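Local coordinates for protein ADP-ribosylating toxin CARDS (Mycoplasma pneumoniae, PDB 4TLV) that transfers the ADP-ribosyl group from NAD+ to multiple target proteins and acts as the main virulence factor, causing vacuolization in mammalian cells, at residues Arg46-Ser51 with Phe136-Ile141; Glu82-Gln87 with Ala143-Ser148. All blocks are in the same frame, centred on the assembly; numbering follows the deposited sequence.

Interaction 1 (Arg46-Ser51 with Phe136-Ile141)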
loop_
_atom_site.group_PDB
_atom_site.type_symbol
_atom_site.label_atom_id
_atom_site.label_comp_id
_atom_site.label_asym_id
_atom_site.label_seq_id
_atom_site.Cartn_x
_atom_site.Cartn_y
_atom_site.Cartn_z
ATOM N N ARG A 46 17.885 -18.237 5.292
ATOM C CA ARG A 46 18.708 -18.730 4.171
ATOM C C ARG A 46 18.594 -17.890 2.899
ATOM O O ARG A 46 19.271 -18.181 1.913
ATOM C CB ARG A 46 18.311 -20.162 3.786
ATOM C CG ARG A 46 18.429 -21.223 4.879
ATOM C CD ARG A 46 17.490 -22.404 4.561
ATOM N NE ARG A 46 16.108 -21.949 4.413
ATOM C CZ ARG A 46 15.350 -22.114 3.328
ATOM N NH1 ARG A 46 15.812 -22.758 2.266
ATOM N NH2 ARG A 46 14.105 -21.643 3.318
ATOM N N SER A 47 17.736 -16.873 2.898
ATOM C CA SER A 47 17.478 -16.148 1.648
ATOM C C SER A 47 18.664 -15.348 1.102
ATOM O O SER A 47 19.444 -14.743 1.849
ATOM C CB SER A 47 16.270 -15.217 1.771
ATOM O OG SER A 47 15.947 -14.681 0.496
ATOM N N TYR A 48 18.772 -15.343 -0.226
ATOM C CA TYR A 48 19.767 -14.553 -0.937
ATOM C C TYR A 48 19.249 -13.135 -1.122
ATOM O O TYR A 48 19.982 -12.270 -1.526
ATOM C CB TYR A 48 19.985 -15.153 -2.329
ATOM C CG TYR A 48 21.130 -14.558 -3.114
ATOM C CD1 TYR A 48 22.449 -14.700 -2.675
ATOM C CD2 TYR A 48 20.904 -13.909 -4.327
ATOM C CE1 TYR A 48 23.498 -14.180 -3.394
ATOM C CE2 TYR A 48 21.954 -13.389 -5.066
ATOM C CZ TYR A 48 23.249 -13.522 -4.594
ATOM O OH TYR A 48 24.291 -12.995 -5.325
ATOM N N PHE A 49 17.964 -12.917 -0.833
ATOM C CA PHE A 49 17.348 -11.627 -1.087
ATOM C C PHE A 49 17.433 -10.740 0.151
ATOM O O PHE A 49 17.190 -11.214 1.260
ATOM C CB PHE A 49 15.876 -11.816 -1.460
ATOM C CG PHE A 49 15.660 -12.659 -2.698
ATOM C CD1 PHE A 49 16.573 -12.619 -3.749
ATOM C CD2 PHE A 49 14.541 -13.480 -2.815
ATOM C CE1 PHE A 49 16.384 -13.384 -4.901
ATOM C CE2 PHE A 49 14.337 -14.244 -3.968
ATOM C CZ PHE A 49 15.280 -14.194 -5.017
ATOM N N ILE A 50 17.750 -9.458 -0.041
ATOM C CA ILE A 50 17.755 -8.499 1.078
ATOM C C ILE A 50 16.578 -7.530 0.952
ATOM O O ILE A 50 16.364 -6.945 -0.104
ATOM C CB ILE A 50 19.057 -7.698 1.130
ATOM C CG1 ILE A 50 20.251 -8.634 1.356
ATOM C CG2 ILE A 50 19.018 -6.654 2.253
ATOM C CD1 ILE A 50 21.596 -7.906 1.260
ATOM N N SER A 51 15.825 -7.350 2.036
ATOM C CA SER A 51 14.617 -6.519 1.983
ATOM C C SER A 51 14.875 -5.036 2.220
ATOM O O SER A 51 15.699 -4.649 3.054
ATOM C CB SER A 51 13.582 -7.012 3.000
ATOM O OG SER A 51 14.163 -6.993 4.302
ATOM N N PHE A 136 13.181 -6.039 -3.016
ATOM C CA PHE A 136 14.231 -6.919 -2.534
ATOM C C PHE A 136 15.403 -6.861 -3.490
ATOM O O PHE A 136 15.220 -6.614 -4.687
ATOM C CB PHE A 136 13.727 -8.357 -2.336
ATOM C CG PHE A 136 13.296 -9.056 -3.609
ATOM C CD1 PHE A 136 12.002 -8.902 -4.101
ATOM C CD2 PHE A 136 14.171 -9.902 -4.286
ATOM C CE1 PHE A 136 11.589 -9.554 -5.254
ATOM C CE2 PHE A 136 13.754 -10.564 -5.448
ATOM C CZ PHE A 136 12.456 -10.388 -5.921
ATOM N N THR A 137 16.611 -7.067 -2.966
ATOM C CA THR A 137 17.788 -7.091 -3.828
ATOM C C THR A 137 18.152 -8.542 -4.080
ATOM O O THR A 137 17.970 -9.406 -3.209
ATOM C CB THR A 137 18.983 -6.356 -3.218
ATOM O OG1 THR A 137 19.387 -7.028 -2.022
ATOM C CG2 THR A 137 18.598 -4.912 -2.878
ATOM N N ASP A 138 18.621 -8.806 -5.292
ATOM C CA ASP A 138 19.009 -10.149 -5.684
ATOM C C ASP A 138 20.473 -10.207 -5.286
ATOM O O ASP A 138 21.371 -9.963 -6.102
ATOM C CB ASP A 138 18.812 -10.313 -7.194
ATOM C CG ASP A 138 18.920 -11.754 -7.659
ATOM O OD1 ASP A 138 19.242 -12.644 -6.832
ATOM O OD2 ASP A 138 18.676 -11.992 -8.861
ATOM N N GLY A 139 20.704 -10.447 -4.002
ATOM C CA GLY A 139 22.051 -10.494 -3.451
ATOM C C GLY A 139 22.492 -9.287 -2.641
ATOM O O GLY A 139 21.690 -8.399 -2.326
ATOM N N PRO A 140 23.784 -9.243 -2.298
ATOM C CA PRO A 140 24.361 -8.223 -1.420
ATOM C C PRO A 140 24.192 -6.796 -1.940
ATOM O O PRO A 140 24.146 -6.560 -3.150
ATOM C CB PRO A 140 25.867 -8.565 -1.418
ATOM C CG PRO A 140 25.931 -9.992 -1.819
ATOM C CD PRO A 140 24.801 -10.195 -2.778
ATOM N N ILE A 141 24.137 -5.850 -1.014
ATOM C CA ILE A 141 24.072 -4.440 -1.367
ATOM C C ILE A 141 25.413 -3.815 -1.034
ATOM O O ILE A 141 25.851 -3.896 0.105
ATOM C CB ILE A 141 22.963 -3.704 -0.577
ATOM C CG1 ILE A 141 21.592 -4.302 -0.907
ATOM C CG2 ILE A 141 22.978 -2.197 -0.914
ATOM C CD1 ILE A 141 20.448 -3.681 -0.100
#
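F49-S51 and F136-D138 run antiparallel, their short axes 4.4 Å apart at closest and 156° between directions. I50 and T137 are the hydrogen-bonded pair: I50 N donates to T137 O at 3.2 Å, and T137 N donates to I50 O at 2.9 Å. F49 faces D138 and S51 faces F136 in the flanking non-hydrogen-bonded pairs. G139 N makes a weak bond to Y48 O and another to T137 O, across the inverse gamma turn centred on D138.

F49, F136 and D138 share one face of the sheet. The two phenyl groups run alongside each other with planes inclined at 49°, neither stacked nor edge-to-face. F136 puts its CD2-CE2 side over the F49 ring, with CD2 3.5 Å from F49 CG. D138 OD1 comes to the edges of both the F49 and Y48 rings. G139 CA sits over a face of the Y48 ring, a CH-pi contact 3.6 Å from the centroid. At the backbone angles of G139 a CB would run into D138 O; glycine lets the Y48 ring come down on CA. On the other face, T137 OG1 donates to G139 O at 2.7 Å. With chi1 at 64°, this hydroxyl lies against I50 CB.

S51 opens a Ser-Thr-Ser strand, as in pertussis toxin S1, consistent with a place beside the NAD+ site. Its O accepts from R12 NH1 of strand 9-14. W197 meets F49 and F136 edge-to-face and donates to D138 OD2, which bridges to R33. Strand 134-138 lies between strands 49-53 and 89-91 in a three-stranded antiparallel sheet of the mART domain.

Interaction 2 (Glu82-Gln87 with Ala143-Ser148). With SO4 (sulfate ion), chain G.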
loop_
_atom_site.group_PDB
_atom_site.type_symbol
_atom_site.label_atom_id
_atom_site.label_comp_id
_atom_site.label_asym_id
_atom_site.label_seq_id
_atom_site.Cartn_x
_atom_site.Cartn_y
_atom_site.Cartn_z
ATOM N N GLU A 82 19.149 5.044 3.876
ATOM C CA GLU A 82 18.653 5.448 2.569
ATOM C C GLU A 82 19.605 4.883 1.521
ATOM O O GLU A 82 20.807 5.142 1.571
ATOM C CB GLU A 82 18.634 6.972 2.488
ATOM C CG GLU A 82 18.251 7.513 1.123
ATOM C CD GLU A 82 18.300 9.036 1.091
ATOM O OE1 GLU A 82 19.406 9.590 1.177
ATOM O OE2 GLU A 82 17.234 9.658 0.997
ATOM N N ILE A 83 19.068 4.112 0.572
ATOM C CA ILE A 83 19.871 3.281 -0.313
ATOM C C ILE A 83 19.473 3.537 -1.767
ATOM O O ILE A 83 18.304 3.375 -2.123
ATOM C CB ILE A 83 19.620 1.777 -0.004
ATOM C CG1 ILE A 83 19.876 1.461 1.479
ATOM C CG2 ILE A 83 20.422 0.872 -0.938
ATOM C CD1 ILE A 83 19.266 0.124 1.951
ATOM N N ARG A 84 20.438 3.925 -2.603
ATOM C CA ARG A 84 20.165 4.143 -4.017
ATOM C C ARG A 84 19.891 2.793 -4.652
ATOM O O ARG A 84 20.687 1.870 -4.520
ATOM C CB ARG A 84 21.340 4.839 -4.740
ATOM C CG ARG A 84 21.138 5.039 -6.242
ATOM C CD ARG A 84 22.347 5.767 -6.920
ATOM N NE ARG A 84 23.625 5.296 -6.379
ATOM C CZ ARG A 84 24.195 4.137 -6.693
ATOM N NH1 ARG A 84 23.626 3.322 -7.586
ATOM N NH2 ARG A 84 25.335 3.785 -6.108
ATOM N N ALA A 85 18.764 2.694 -5.348
ATOM C CA ALA A 85 18.377 1.453 -6.020
ATOM C C ALA A 85 19.005 1.346 -7.411
ATOM O O ALA A 85 19.265 2.351 -8.056
ATOM C CB ALA A 85 16.871 1.374 -6.129
ATOM N N ASP A 86 19.243 0.116 -7.860
ATOM C CA ASP A 86 19.808 -0.120 -9.188
ATOM C C ASP A 86 19.165 -1.387 -9.768
ATOM O O ASP A 86 18.196 -1.883 -9.205
ATOM C CB ASP A 86 21.350 -0.199 -9.144
ATOM C CG ASP A 86 21.868 -1.345 -8.255
ATOM O OD1 ASP A 86 21.189 -2.386 -8.165
ATOM O OD2 ASP A 86 22.980 -1.221 -7.677
ATOM N N GLN A 87 19.686 -1.899 -10.881
ATOM C CA GLN A 87 19.024 -2.992 -11.612
ATOM C C GLN A 87 18.916 -4.308 -10.830
ATOM O O GLN A 87 18.189 -5.212 -11.250
ATOM C CB GLN A 87 19.724 -3.251 -12.960
ATOM C CG GLN A 87 21.084 -3.922 -12.765
ATOM C CD GLN A 87 21.842 -4.216 -14.065
ATOM O OE1 GLN A 87 21.539 -3.659 -15.129
ATOM N NE2 GLN A 87 22.842 -5.099 -13.975
ATOM N N ALA A 143 28.400 -1.049 -0.271
ATOM C CA ALA A 143 28.469 0.177 0.527
ATOM C C ALA A 143 28.198 1.419 -0.324
ATOM O O ALA A 143 27.594 2.392 0.142
ATOM C CB ALA A 143 29.837 0.287 1.211
ATOM N N ALA A 144 28.657 1.387 -1.572
ATOM C CA ALA A 144 28.498 2.518 -2.483
ATOM C C ALA A 144 27.045 2.919 -2.781
ATOM O O ALA A 144 26.807 4.051 -3.206
ATOM C CB ALA A 144 29.270 2.272 -3.792
ATOM N N ASN A 145 26.090 2.009 -2.563
ATOM C CA ASN A 145 24.667 2.331 -2.735
ATOM C C ASN A 145 24.080 3.111 -1.546
ATOM O O ASN A 145 23.023 3.723 -1.671
ATOM C CB ASN A 145 23.813 1.056 -2.918
ATOM C CG ASN A 145 24.007 0.397 -4.275
ATOM O OD1 ASN A 145 25.201 -0.136 -4.516
ATOM N ND2 ASN A 145 23.074 0.350 -5.093
ATOM N N VAL A 146 24.739 3.060 -0.391
ATOM C CA VAL A 146 24.127 3.577 0.836
ATOM C C VAL A 146 24.474 5.054 1.006
ATOM O O VAL A 146 25.645 5.412 1.201
ATOM C CB VAL A 146 24.570 2.771 2.081
ATOM C CG1 VAL A 146 23.847 3.270 3.339
ATOM C CG2 VAL A 146 24.295 1.281 1.881
ATOM N N ARG A 147 23.475 5.919 0.880
ATOM C CA ARG A 147 23.756 7.348 0.878
ATOM C C ARG A 147 23.772 7.957 2.270
ATOM O O ARG A 147 24.653 8.760 2.579
ATOM C CB ARG A 147 22.776 8.127 -0.006
ATOM C CG ARG A 147 23.106 9.639 -0.074
ATOM C CD ARG A 147 22.376 10.363 -1.211
ATOM N NE ARG A 147 20.999 10.708 -0.842
ATOM C CZ ARG A 147 20.246 11.561 -1.524
ATOM N NH1 ARG A 147 20.734 12.161 -2.613
ATOM N NH2 ARG A 147 19.013 11.826 -1.122
ATOM N N SER A 148 22.792 7.589 3.096
ATOM C CA SER A 148 22.573 8.287 4.371
ATOM C C SER A 148 22.067 7.345 5.451
ATOM O O SER A 148 21.590 6.247 5.159
ATOM C CB SER A 148 21.535 9.405 4.194
ATOM O OG SER A 148 21.834 10.214 3.068
HETATM S S SO4 G . 17.629 13.424 -4.479
HETATM O O1 SO4 G . 19.076 13.378 -4.677
HETATM O O2 SO4 G . 17.070 14.705 -4.946
HETATM O O3 SO4 G . 17.021 12.345 -5.250
HETATM O O4 SO4 G . 17.333 13.271 -3.041
HETATM O O HOH W 1 26.610 1.151 -6.498
#
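The R147 guanidinium is held along its edge, with E82 OE1 and the sulfate oxygens near its plane. NE donates to E82 OE1 at 2.8 Å in a salt bridge, and NH2 adds a weak bond to the same oxygen. NE approaches OE1 from well out of the carboxylate plane, and the two flat groups are turned 57° apart. E82 runs extended, with CG anti to the backbone N (chi1 175°), which carries its carboxylate alongside R147. NH1 and NH2 of R147 donate to sulfate O1 and O4, each at 2.9 Å. R8 NE binds the same ion, which probably comes from the crystallisation liquor.

The R84 guanidinium has water 1 at its edge, in plane. This water accepts from R84 NH2 and donates to N145 OD1. T190 OG1 takes the bond from R84 NH1.

The backbone between E82 and I83 changes register by one residue. R147 and S148 both face E82, a classic beta bulge joining strands 76-84 and 146-156 of the five-stranded antiparallel sheet of the mART domain. R147 N donates to E82 O, while E82 N donates to S148 O. The S148 hydroxyl bonds to E179 of strand 168-181.

Just before strand 146-156, at the end of the 3-10 turn 143-145, N145 joins the segments. Its O accepts from R84 N at 2.8 Å. Its ND2 donates to R84 O at 2.9 Å and to D86 OD2 at 3.0 Å, both nearly in the amide plane. The D86 carboxylate stands almost perpendicular to that amide, at 84°, and its OD1 binds H88.

Interactions 1 and 2 lie in two different antiparallel sheets of the mART domain, with centres about 14 Å apart. They touch through I141 CG2 and I83 CG2, which are 4.0 Å from each other. I141 lies on the connection from strand 134-138 to strand 146-156. Strand 89-91 also bridges them: F89 meets T137 in interaction 1 and both I83 and N145 in interaction 2. H88 bonds to P140 O on one side and pairs with D86 on the other. Interaction 1 is the one next to the probable NAD+ site: S51 OG bonds weakly to S229 O, within the inferred NAD+ pocket region 208-258. The sulfate lies at the R147 end of interaction 2, where R8 also binds it.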